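Local coordinates for acetylene hydratase Ahy (Pelobacter acetylenicus, PDB 2E7Z), which catalyses the hydration of acetylene to acetaldehyde, using a tungsten-bis(molybdopterin guanine dinucleotide) cofactor and a [4Fe-4S] cluster, at residues N130-S133 / A134-C138; R462-V465 / Q466-E470; V105-E109 / I110-S114. All coordinates share one frame; numbering follows the deposited sequence.

Interaction 1 of 3, residues N130-S133 / A134-C138; sequences NWTS and AMYMC. With W (tungsten ion), chain G; MGD (2-amino-5,6-dimercapto-7-methyl-3,7,8a,9-tetrahydro-8-oxa-1,3,9,10-tetraaza-anthracen-4-one guanosine dinucleotide), chain E.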
loop_
_atom_site.group_PDB
_atom_site.type_symbol
_atom_site.label_atom_id
_atom_site.label_comp_id
_atom_site.label_asym_id
_atom_site.label_seq_id
_atom_site.Cartn_x
_atom_site.Cartn_y
_atom_site.Cartn_z
ATOM N N ASN A 130 -7.363 15.142 8.245
ATOM C CA ASN A 130 -7.595 14.643 6.884
ATOM C C ASN A 130 -6.354 14.166 6.110
ATOM O O ASN A 130 -6.000 14.700 5.054
ATOM C CB ASN A 130 -8.468 15.625 6.121
ATOM C CG ASN A 130 -9.904 15.639 6.661
ATOM O OD1 ASN A 130 -10.509 16.715 6.838
ATOM N ND2 ASN A 130 -10.414 14.463 7.003
ATOM N N TRP A 131 -5.706 13.165 6.696
ATOM C CA TRP A 131 -4.574 12.473 6.107
ATOM C C TRP A 131 -5.035 11.191 5.458
ATOM O O TRP A 131 -5.803 10.417 6.112
ATOM C CB TRP A 131 -3.564 12.121 7.201
ATOM C CG TRP A 131 -2.324 11.472 6.677
ATOM C CD1 TRP A 131 -1.195 12.128 6.302
ATOM C CD2 TRP A 131 -2.063 10.067 6.512
ATOM N NE1 TRP A 131 -0.252 11.219 5.870
ATOM C CE2 TRP A 131 -0.745 9.949 6.015
ATOM C CE3 TRP A 131 -2.799 8.896 6.763
ATOM C CZ2 TRP A 131 -0.142 8.722 5.740
ATOM C CZ3 TRP A 131 -2.200 7.651 6.478
ATOM C CH2 TRP A 131 -0.869 7.579 5.989
ATOM N N THR A 132 -4.585 10.936 4.231
ATOM C CA THR A 132 -4.815 9.642 3.651
ATOM C C THR A 132 -3.563 9.252 2.872
ATOM O O THR A 132 -2.576 10.005 2.841
ATOM C CB THR A 132 -6.103 9.566 2.806
ATOM O OG1 THR A 132 -6.425 8.190 2.589
ATOM C CG2 THR A 132 -5.968 10.249 1.471
ATOM N N SER A 133 -3.601 8.075 2.270
ATOM C CA SER A 133 -2.422 7.547 1.633
ATOM C C SER A 133 -2.873 6.476 0.665
ATOM O O SER A 133 -3.882 5.798 0.893
ATOM C CB SER A 133 -1.484 6.961 2.702
ATOM O OG SER A 133 -0.328 6.368 2.119
ATOM N N ALA A 134 -2.104 6.281 -0.399
ATOM C CA ALA A 134 -2.482 5.276 -1.370
ATOM C C ALA A 134 -2.477 3.902 -0.726
ATOM O O ALA A 134 -3.097 2.960 -1.236
ATOM C CB ALA A 134 -1.547 5.359 -2.564
ATOM N N MET A 135 -1.779 3.788 0.401
ATOM C CA MET A 135 -1.762 2.540 1.167
ATOM C C MET A 135 -3.079 2.255 1.913
ATOM O O MET A 135 -3.228 1.225 2.591
ATOM C CB MET A 135 -0.556 2.486 2.128
ATOM C CG MET A 135 -0.722 3.209 3.462
ATOM S SD MET A 135 0.876 3.155 4.387
ATOM C CE MET A 135 1.071 1.390 4.810
ATOM N N TYR A 136 -4.063 3.133 1.716
ATOM C CA TYR A 136 -5.428 2.835 2.135
ATOM C C TYR A 136 -5.938 1.531 1.523
ATOM O O TYR A 136 -6.835 0.898 2.097
ATOM C CB TYR A 136 -6.357 3.980 1.753
ATOM C CG TYR A 136 -7.669 4.034 2.508
ATOM C CD1 TYR A 136 -8.785 3.356 2.032
ATOM C CD2 TYR A 136 -7.781 4.771 3.688
ATOM C CE1 TYR A 136 -9.989 3.406 2.729
ATOM C CE2 TYR A 136 -8.989 4.842 4.399
ATOM C CZ TYR A 136 -10.098 4.163 3.897
ATOM O OH TYR A 136 -11.314 4.259 4.544
ATOM N N MET A 137 -5.388 1.103 0.383
ATOM C CA MET A 137 -5.714 -0.235 -0.134
ATOM C C MET A 137 -4.472 -1.065 -0.373
ATOM O O MET A 137 -4.431 -1.868 -1.311
ATOM C CB MET A 137 -6.607 -0.196 -1.391
ATOM C CG MET A 137 -5.969 0.410 -2.614
ATOM S SD MET A 137 -7.190 0.435 -3.951
ATOM C CE MET A 137 -6.264 1.230 -5.264
ATOM N N CYS A 138 -3.435 -0.852 0.438
ATOM C CA CYS A 138 -2.257 -1.720 0.399
ATOM C C CYS A 138 -1.548 -1.613 1.738
ATOM O O CYS A 138 -0.875 -0.632 1.987
ATOM C CB CYS A 138 -1.318 -1.355 -0.761
ATOM S SG CYS A 138 0.127 -2.449 -0.844
HETATM W W W G . 1.667 -1.813 -2.483
HETATM P PB MGD E . 2.527 6.639 -7.023
HETATM O O1B MGD E . 1.043 6.903 -7.058
HETATM O O2B MGD E . 3.236 6.218 -8.257
HETATM O O3B MGD E . 2.897 5.531 -5.922
HETATM O O3A MGD E . 1.322 4.563 -4.221
HETATM P PA MGD E . 2.649 5.473 -4.335
HETATM O O1A MGD E . 3.857 4.773 -3.786
HETATM O O2A MGD E . 2.256 6.818 -3.804
HETATM O "O5'" MGD E . 3.198 7.993 -6.461
HETATM C "C5'" MGD E . 4.509 7.943 -5.925
HETATM C "C4'" MGD E . 5.137 9.292 -6.215
HETATM O "O4'" MGD E . 6.333 9.381 -5.425
HETATM C "C3'" MGD E . 5.632 9.443 -7.649
HETATM O "O3'" MGD E . 5.029 10.613 -8.228
HETATM C "C2'" MGD E . 7.168 9.566 -7.572
HETATM O "O2'" MGD E . 7.790 10.442 -8.533
HETATM C "C1'" MGD E . 7.339 10.100 -6.175
HETATM N N9 MGD E . 8.602 9.769 -5.496
HETATM C C8 MGD E . 9.286 8.599 -5.544
HETATM N N7 MGD E . 10.341 8.629 -4.714
HETATM C C5 MGD E . 10.291 9.814 -4.066
HETATM C C6 MGD E . 11.079 10.501 -3.057
HETATM O O6 MGD E . 12.087 9.968 -2.547
HETATM N N1 MGD E . 10.636 11.712 -2.681
HETATM C C2 MGD E . 9.609 12.358 -3.223
HETATM N N2 MGD E . 9.273 13.590 -2.743
HETATM N N3 MGD E . 8.849 11.794 -4.157
HETATM C C4 MGD E . 9.153 10.551 -4.583
HETATM C C10 MGD E . 1.488 3.144 -4.205
HETATM C C11 MGD E . 0.175 2.560 -3.729
HETATM O O11 MGD E . -0.767 2.837 -4.763
HETATM C C12 MGD E . 0.318 1.073 -3.509
HETATM S S12 MGD E . 1.582 0.522 -2.498
HETATM C C13 MGD E . -0.561 0.209 -4.044
HETATM S S13 MGD E . -0.361 -1.478 -3.924
HETATM C C14 MGD E . -1.773 0.649 -4.806
HETATM N N15 MGD E . -1.666 0.354 -6.227
HETATM C C16 MGD E . -2.700 0.842 -6.972
HETATM C C17 MGD E . -3.220 0.199 -8.186
HETATM O O17 MGD E . -2.726 -0.874 -8.597
HETATM N N18 MGD E . -4.246 0.799 -8.822
HETATM C C19 MGD E . -4.814 1.956 -8.396
HETATM N N19 MGD E . -5.835 2.511 -9.082
HETATM N N20 MGD E . -4.367 2.603 -7.312
HETATM C C21 MGD E . -3.362 2.100 -6.584
HETATM N N22 MGD E . -2.954 2.745 -5.488
HETATM C C23 MGD E . -2.001 2.151 -4.575
HETATM O O HOH W 1 2.816 -1.687 -0.800
#
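S133 and Y136 are joined by the main backbone hydrogen bond of this turn: Y136 N donates to S133 O at 2.8 Å and so starts the short 3-10 segment 134-136. S133 adds a second bond, from M135 N to its OG at 3.4 Å, a weak bond consistent with an ST turn. A serine suits the place because OG, anti to its own N (chi1 177°), lies close enough to M135 N for this while it also bonds to Q107 O of the adjoining strand.

The van der Waals contacts are few. M135 sets CG alongside S133 OG at 3.5 Å. The Y136 ring crosses T132 at about a right angle, its CD2 3.8 Å from T132 OG1, whose bond goes to A389 O; the phenol OH is held by N390 and Q711 O.

The remaining contacts are with the cofactor. A134, small enough to sit close, brings CB to 3.4 Å from MGD O3A, the extended M137 chain lays CE by the pterin, and C138 SG binds tungsten at 2.3 Å. The metal also takes S12 and S13 of this MGD, a water and two further atoms, consistent with the dithiolene of the second MGD: this is the cysteine-ligated bis-dithiolene centre of a DMSO reductase family enzyme.

Interaction 2 of 3, residues R462-V465 / Q466-E470; sequences RPVV and QPNWE. With MGD (2-amino-5,6-dimercapto-7-methyl-3,7,8a,9-tetrahydro-8-oxa-1,3,9,10-tetraaza-anthracen-4-one guanosine dinucleotide), chain E.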
loop_
_atom_site.group_PDB
_atom_site.type_symbol
_atom_site.label_atom_id
_atom_site.label_comp_id
_atom_site.label_asym_id
_atom_site.label_seq_id
_atom_site.Cartn_x
_atom_site.Cartn_y
_atom_site.Cartn_z
ATOM N N ARG A 462 20.282 10.319 0.891
ATOM C CA ARG A 462 19.804 10.504 2.255
ATOM C C ARG A 462 20.111 9.337 3.179
ATOM O O ARG A 462 20.065 8.179 2.758
ATOM C CB ARG A 462 18.287 10.761 2.238
ATOM C CG ARG A 462 17.434 9.571 1.708
ATOM C CD ARG A 462 16.006 10.025 1.490
ATOM N NE ARG A 462 15.157 8.966 0.948
ATOM C CZ ARG A 462 14.236 9.167 -0.001
ATOM N NH1 ARG A 462 13.493 8.157 -0.428
ATOM N NH2 ARG A 462 14.031 10.390 -0.497
ATOM N N PRO A 463 20.354 9.639 4.459
ATOM C CA PRO A 463 20.409 8.562 5.450
ATOM C C PRO A 463 18.981 8.173 5.837
ATOM O O PRO A 463 18.073 9.006 5.731
ATOM C CB PRO A 463 21.078 9.235 6.634
ATOM C CG PRO A 463 20.591 10.656 6.571
ATOM C CD PRO A 463 20.496 10.973 5.083
ATOM N N VAL A 464 18.791 6.948 6.293
ATOM C CA VAL A 464 17.497 6.519 6.839
ATOM C C VAL A 464 17.704 5.587 8.019
ATOM O O VAL A 464 18.515 4.663 7.952
ATOM C CB VAL A 464 16.640 5.751 5.776
ATOM C CG1 VAL A 464 15.298 5.312 6.380
ATOM C CG2 VAL A 464 16.384 6.598 4.547
ATOM N N VAL A 465 16.966 5.852 9.094
ATOM C CA VAL A 465 16.770 4.862 10.140
ATOM C C VAL A 465 15.390 4.253 9.939
ATOM O O VAL A 465 14.399 4.969 9.825
ATOM C CB VAL A 465 16.858 5.513 11.549
ATOM C CG1 VAL A 465 16.320 4.579 12.657
ATOM C CG2 VAL A 465 18.296 5.920 11.849
ATOM N N GLN A 466 15.343 2.924 9.914
ATOM C CA GLN A 466 14.071 2.197 9.819
ATOM C C GLN A 466 13.693 1.647 11.192
ATOM O O GLN A 466 14.526 1.624 12.096
ATOM C CB GLN A 466 14.227 1.037 8.839
ATOM C CG GLN A 466 14.429 1.545 7.421
ATOM C CD GLN A 466 14.263 0.468 6.370
ATOM O OE1 GLN A 466 14.755 -0.638 6.544
ATOM N NE2 GLN A 466 13.574 0.797 5.263
ATOM N N PRO A 467 12.452 1.148 11.353
ATOM C CA PRO A 467 11.404 1.040 10.327
ATOM C C PRO A 467 10.534 2.287 10.187
ATOM O O PRO A 467 10.276 2.975 11.180
ATOM C CB PRO A 467 10.555 -0.127 10.840
ATOM C CG PRO A 467 10.645 -0.003 12.367
ATOM C CD PRO A 467 12.072 0.495 12.624
ATOM N N ASN A 468 10.097 2.569 8.956
ATOM C CA ASN A 468 9.193 3.685 8.712
ATOM C C ASN A 468 7.747 3.331 8.434
ATOM O O ASN A 468 6.915 4.202 8.159
ATOM C CB ASN A 468 9.811 4.562 7.661
ATOM C CG ASN A 468 11.078 5.210 8.196
ATOM O OD1 ASN A 468 12.197 4.904 7.763
ATOM N ND2 ASN A 468 10.907 6.036 9.223
ATOM N N TRP A 469 7.466 2.035 8.578
ATOM C CA TRP A 469 6.114 1.564 8.830
ATOM C C TRP A 469 6.171 0.995 10.234
ATOM O O TRP A 469 6.822 -0.031 10.477
ATOM C CB TRP A 469 5.714 0.477 7.832
ATOM C CG TRP A 469 5.281 0.984 6.465
ATOM C CD1 TRP A 469 4.799 2.220 6.152
ATOM C CD2 TRP A 469 5.250 0.220 5.256
ATOM N NE1 TRP A 469 4.470 2.272 4.816
ATOM C CE2 TRP A 469 4.749 1.059 4.242
ATOM C CE3 TRP A 469 5.627 -1.091 4.925
ATOM C CZ2 TRP A 469 4.607 0.633 2.928
ATOM C CZ3 TRP A 469 5.487 -1.504 3.617
ATOM C CH2 TRP A 469 4.979 -0.656 2.639
ATOM N N GLU A 470 5.523 1.691 11.160
ATOM C CA GLU A 470 5.617 1.309 12.564
ATOM C C GLU A 470 4.870 0.023 12.804
ATOM O O GLU A 470 3.663 -0.081 12.531
ATOM C CB GLU A 470 5.120 2.449 13.439
ATOM C CG GLU A 470 5.203 2.140 14.937
ATOM C CD GLU A 470 5.776 3.284 15.774
ATOM O OE1 GLU A 470 7.006 3.495 15.734
ATOM O OE2 GLU A 470 5.011 3.959 16.504
HETATM P PB MGD E . 2.527 6.639 -7.023
HETATM O O1B MGD E . 1.043 6.903 -7.058
HETATM O O2B MGD E . 3.236 6.218 -8.257
HETATM O O3B MGD E . 2.897 5.531 -5.922
HETATM O O3A MGD E . 1.322 4.563 -4.221
HETATM P PA MGD E . 2.649 5.473 -4.335
HETATM O O1A MGD E . 3.857 4.773 -3.786
HETATM O O2A MGD E . 2.256 6.818 -3.804
HETATM O "O5'" MGD E . 3.198 7.993 -6.461
HETATM C "C5'" MGD E . 4.509 7.943 -5.925
HETATM C "C4'" MGD E . 5.137 9.292 -6.215
HETATM O "O4'" MGD E . 6.333 9.381 -5.425
HETATM C "C3'" MGD E . 5.632 9.443 -7.649
HETATM O "O3'" MGD E . 5.029 10.613 -8.228
HETATM C "C2'" MGD E . 7.168 9.566 -7.572
HETATM O "O2'" MGD E . 7.790 10.442 -8.533
HETATM C "C1'" MGD E . 7.339 10.100 -6.175
HETATM N N9 MGD E . 8.602 9.769 -5.496
HETATM C C8 MGD E . 9.286 8.599 -5.544
HETATM N N7 MGD E . 10.341 8.629 -4.714
HETATM C C5 MGD E . 10.291 9.814 -4.066
HETATM C C6 MGD E . 11.079 10.501 -3.057
HETATM O O6 MGD E . 12.087 9.968 -2.547
HETATM N N1 MGD E . 10.636 11.712 -2.681
HETATM C C2 MGD E . 9.609 12.358 -3.223
HETATM N N2 MGD E . 9.273 13.590 -2.743
HETATM N N3 MGD E . 8.849 11.794 -4.157
HETATM C C4 MGD E . 9.153 10.551 -4.583
HETATM C C10 MGD E . 1.488 3.144 -4.205
HETATM C C11 MGD E . 0.175 2.560 -3.729
HETATM O O11 MGD E . -0.767 2.837 -4.763
HETATM C C12 MGD E . 0.318 1.073 -3.509
HETATM S S12 MGD E . 1.582 0.522 -2.498
HETATM C C13 MGD E . -0.561 0.209 -4.044
HETATM S S13 MGD E . -0.361 -1.478 -3.924
HETATM C C14 MGD E . -1.773 0.649 -4.806
HETATM N N15 MGD E . -1.666 0.354 -6.227
HETATM C C16 MGD E . -2.700 0.842 -6.972
HETATM C C17 MGD E . -3.220 0.199 -8.186
HETATM O O17 MGD E . -2.726 -0.874 -8.597
HETATM N N18 MGD E . -4.246 0.799 -8.822
HETATM C C19 MGD E . -4.814 1.956 -8.396
HETATM N N19 MGD E . -5.835 2.511 -9.082
HETATM N N20 MGD E . -4.367 2.603 -7.312
HETATM C C21 MGD E . -3.362 2.100 -6.584
HETATM N N22 MGD E . -2.954 2.745 -5.488
HETATM C C23 MGD E . -2.001 2.151 -4.575
HETATM O O HOH W 2 12.236 5.202 11.637
#
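V465 leads into Q466 and N468 through a backbone made unusual by the cis peptide bond before P467, and one water ties the bend together. The water donates to V465 O at 2.8 Å and to P467 O at 3.0 Å, so it bridges two buried carbonyls; P467 O also takes a weak bond from R520. Proline suits the position, since it is the residue for which a cis peptide costs least.

The side chains meet sparsely. V464 CG1, anti to its backbone N, packs against Q466 CG at 4.0 Å, an aliphatic contact halfway along the glutamine. Beyond it the Q466 chain runs on extended, and its NE2 hydrogen-bonds to Q113 OE1. N468 directs its CB toward the valines, while P463 and V465 rest on helix 513-520.

R462 works on the cofactor instead. Although CG starts in the tight position between N and the carbonyl carbon (chi1 64°), the chain then runs straight to NE and brings the guanidinium edge-on to the guanine. Both terminal nitrogens grip the same atom, MGD O6, NH2 at 2.9 Å (155° at the hydrogen) and NH1 at 3.1 Å, less straight at 139°. D457 forms a salt bridge with NH2 and Q7 a hydrogen bond with NH1, which probably fix the plane of the group. A leucine in its place would remove every one of these donors and would probably leave MGD O6 without this double grip and D457 without its opposite charge.

Further along, W469 touches D10, the active-site aspartate, so one loop links a guanine-recognition site to the catalytic centre of this bis-MGD enzyme.

Interaction 3 of 3, residues V105-E109 / I110-S114; sequences VSQTE and INQQS. With MGD (2-amino-5,6-dimercapto-7-methyl-3,7,8a,9-tetrahydro-8-oxa-1,3,9,10-tetraaza-anthracen-4-one guanosine dinucleotide), chain E.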
loop_
_atom_site.group_PDB
_atom_site.type_symbol
_atom_site.label_atom_id
_atom_site.label_comp_id
_atom_site.label_asym_id
_atom_site.label_seq_id
_atom_site.Cartn_x
_atom_site.Cartn_y
_atom_site.Cartn_z
ATOM N N VAL A 105 -4.181 15.780 3.010
ATOM C CA VAL A 105 -2.822 15.342 2.666
ATOM C C VAL A 105 -2.854 13.922 2.123
ATOM O O VAL A 105 -3.506 13.059 2.741
ATOM C CB VAL A 105 -1.873 15.447 3.901
ATOM C CG1 VAL A 105 -0.486 14.863 3.553
ATOM C CG2 VAL A 105 -1.728 16.865 4.364
ATOM N N SER A 106 -2.171 13.668 1.004
ATOM C CA SER A 106 -1.946 12.308 0.523
ATOM C C SER A 106 -0.447 12.097 0.591
ATOM O O SER A 106 0.306 12.783 -0.139
ATOM C CB SER A 106 -2.502 12.164 -0.900
ATOM O OG SER A 106 -2.192 10.910 -1.469
ATOM N N GLN A 107 0.009 11.195 1.448
ATOM C CA GLN A 107 1.442 10.991 1.671
ATOM C C GLN A 107 1.795 9.536 1.563
ATOM O O GLN A 107 1.136 8.696 2.199
ATOM C CB GLN A 107 1.811 11.461 3.087
ATOM C CG GLN A 107 3.259 11.239 3.488
ATOM C CD GLN A 107 3.460 11.157 4.981
ATOM O OE1 GLN A 107 2.500 10.928 5.729
ATOM N NE2 GLN A 107 4.685 11.288 5.430
ATOM N N THR A 108 2.832 9.207 0.796
ATOM C CA THR A 108 3.375 7.854 0.840
ATOM C C THR A 108 4.715 7.903 1.555
ATOM O O THR A 108 5.761 8.209 0.928
ATOM C CB THR A 108 3.544 7.272 -0.568
ATOM O OG1 THR A 108 2.251 7.253 -1.198
ATOM C CG2 THR A 108 4.104 5.866 -0.486
ATOM N N GLU A 109 4.718 7.608 2.854
ATOM C CA GLU A 109 5.939 7.790 3.608
ATOM C C GLU A 109 6.995 6.744 3.255
ATOM O O GLU A 109 8.192 7.035 3.399
ATOM C CB GLU A 109 5.662 7.844 5.118
ATOM C CG GLU A 109 6.906 8.000 5.989
ATOM C CD GLU A 109 7.783 9.209 5.642
ATOM O OE1 GLU A 109 7.385 10.062 4.806
ATOM O OE2 GLU A 109 8.881 9.274 6.223
ATOM N N ILE A 110 6.604 5.542 2.796
ATOM C CA ILE A 110 7.658 4.573 2.482
ATOM C C ILE A 110 8.554 5.029 1.342
ATOM O O ILE A 110 9.685 4.554 1.234
ATOM C CB ILE A 110 7.076 3.153 2.232
ATOM C CG1 ILE A 110 8.080 2.044 2.602
ATOM C CG2 ILE A 110 6.546 2.990 0.811
ATOM C CD1 ILE A 110 8.406 1.939 4.118
ATOM N N ASN A 111 8.044 5.938 0.518
ATOM C CA ASN A 111 8.859 6.442 -0.567
ATOM C C ASN A 111 9.893 7.479 -0.145
ATOM O O ASN A 111 10.732 7.866 -0.955
ATOM C CB ASN A 111 8.000 7.048 -1.698
ATOM C CG ASN A 111 7.155 6.019 -2.430
ATOM O OD1 ASN A 111 7.413 4.819 -2.363
ATOM N ND2 ASN A 111 6.127 6.495 -3.110
ATOM N N GLN A 112 9.774 7.971 1.089
ATOM C CA GLN A 112 10.547 9.119 1.565
ATOM C C GLN A 112 11.384 8.797 2.784
ATOM O O GLN A 112 12.539 9.185 2.886
ATOM C CB GLN A 112 9.585 10.251 1.906
ATOM C CG GLN A 112 8.795 10.738 0.690
ATOM C CD GLN A 112 7.723 11.686 1.118
ATOM O OE1 GLN A 112 7.925 12.897 1.130
ATOM N NE2 GLN A 112 6.576 11.142 1.509
ATOM N N GLN A 113 10.742 8.155 3.764
ATOM C CA GLN A 113 11.428 7.624 4.961
ATOM C C GLN A 113 12.284 8.723 5.584
ATOM O O GLN A 113 13.477 8.502 5.894
ATOM C CB GLN A 113 12.214 6.366 4.615
ATOM C CG GLN A 113 11.257 5.332 4.109
ATOM C CD GLN A 113 11.769 3.905 4.191
ATOM O OE1 GLN A 113 12.346 3.470 5.207
ATOM N NE2 GLN A 113 11.512 3.151 3.143
ATOM N N SER A 114 11.634 9.877 5.821
ATOM C CA SER A 114 12.342 11.066 6.246
ATOM C C SER A 114 11.651 11.910 7.303
ATOM O O SER A 114 12.281 12.828 7.799
ATOM C CB SER A 114 12.635 11.967 5.038
ATOM O OG SER A 114 13.606 11.349 4.207
HETATM P PB MGD E . 2.527 6.639 -7.023
HETATM O O1B MGD E . 1.043 6.903 -7.058
HETATM O O2B MGD E . 3.236 6.218 -8.257
HETATM O O3B MGD E . 2.897 5.531 -5.922
HETATM O O3A MGD E . 1.322 4.563 -4.221
HETATM P PA MGD E . 2.649 5.473 -4.335
HETATM O O1A MGD E . 3.857 4.773 -3.786
HETATM O O2A MGD E . 2.256 6.818 -3.804
HETATM O "O5'" MGD E . 3.198 7.993 -6.461
HETATM C "C5'" MGD E . 4.509 7.943 -5.925
HETATM C "C4'" MGD E . 5.137 9.292 -6.215
HETATM O "O4'" MGD E . 6.333 9.381 -5.425
HETATM C "C3'" MGD E . 5.632 9.443 -7.649
HETATM O "O3'" MGD E . 5.029 10.613 -8.228
HETATM C "C2'" MGD E . 7.168 9.566 -7.572
HETATM O "O2'" MGD E . 7.790 10.442 -8.533
HETATM C "C1'" MGD E . 7.339 10.100 -6.175
HETATM N N9 MGD E . 8.602 9.769 -5.496
HETATM C C8 MGD E . 9.286 8.599 -5.544
HETATM N N7 MGD E . 10.341 8.629 -4.714
HETATM C C5 MGD E . 10.291 9.814 -4.066
HETATM C C6 MGD E . 11.079 10.501 -3.057
HETATM O O6 MGD E . 12.087 9.968 -2.547
HETATM N N1 MGD E . 10.636 11.712 -2.681
HETATM C C2 MGD E . 9.609 12.358 -3.223
HETATM N N2 MGD E . 9.273 13.590 -2.743
HETATM N N3 MGD E . 8.849 11.794 -4.157
HETATM C C4 MGD E . 9.153 10.551 -4.583
HETATM C C10 MGD E . 1.488 3.144 -4.205
HETATM C C11 MGD E . 0.175 2.560 -3.729
HETATM O O11 MGD E . -0.767 2.837 -4.763
HETATM C C12 MGD E . 0.318 1.073 -3.509
HETATM S S12 MGD E . 1.582 0.522 -2.498
HETATM C C13 MGD E . -0.561 0.209 -4.044
HETATM S S13 MGD E . -0.361 -1.478 -3.924
HETATM C C14 MGD E . -1.773 0.649 -4.806
HETATM N N15 MGD E . -1.666 0.354 -6.227
HETATM C C16 MGD E . -2.700 0.842 -6.972
HETATM C C17 MGD E . -3.220 0.199 -8.186
HETATM O O17 MGD E . -2.726 -0.874 -8.597
HETATM N N18 MGD E . -4.246 0.799 -8.822
HETATM C C19 MGD E . -4.814 1.956 -8.396
HETATM N N19 MGD E . -5.835 2.511 -9.082
HETATM N N20 MGD E . -4.367 2.603 -7.312
HETATM C C21 MGD E . -3.362 2.100 -6.584
HETATM N N22 MGD E . -2.954 2.745 -5.488
HETATM C C23 MGD E . -2.001 2.151 -4.575
#
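After strand 103-107 the chain turns at T108 into a short 3-10 segment, where N111 N bonds to T108 O while E109 O takes both Q112 N and Q113 N; Q113 then adopts left-handed backbone angles. T108 O has a second donor, the side-chain NE2 of Q112 at 3.1 Å, which comes from the face of the carbonyl plane opposite to N111 N. A glutamine is long enough, in an extended chain, to reach back to T108 O and make this bond.

T108 and N111 face the cofactor. T108 OG1, beside its own backbone N (chi1 -60°), donates to MGD O2A at 2.6 Å, and N111 ND2 donates to MGD O1A at 2.9 Å. Two oxygens of one phosphate are thus held by two neutral donors, while T108 CG2 rests against N111 ND2 at 3.4 Å. The loop at the C-terminal end of a parallel strand is the place where Rossmann-like, nucleotide-binding folds commonly hold a diphosphate, and here it serves the pyrophosphate of molybdopterin guanine dinucleotide.

E109 turns to the end of the turn instead, bending about its CB-CG bond (chi2 55°) so that its carboxylate swings forward. OE2 receives S114 N on its syn side at 2.8 Å and also E115 N, so one carboxylate oxygen accepts from two successive backbone amides. Q113 NE2 donates to I110 O at 3.0 Å, in the carbonyl plane and on a lone pair, and also to N12 OD1. S114 OG donates to Q112 O at 2.8 Å, and also meets R513.

All three contacts are buried and line one cofactor, yet each holds a different part of it: interaction 1 the tungsten and pterin end, interaction 3 the phosphate, interaction 2 the guanine. Interactions 1 and 3 follow neighbouring parallel strands of the same sheet, 131-132 and 103-107, with W131 NE1 bonded to Q107 OE1 at 2.8 Å. Interaction 2 belongs to a long loop without regular structure and its centre lies farthest from the centre of the chain, about 16 Å away. It meets interaction 1 where M135 CE packs on W469 NE1 at 3.5 Å. The chemistry shifts accordingly, from metal-sulfur bonding, through neutral hydroxyl and amide donors to the phosphate, to a charged guanidinium.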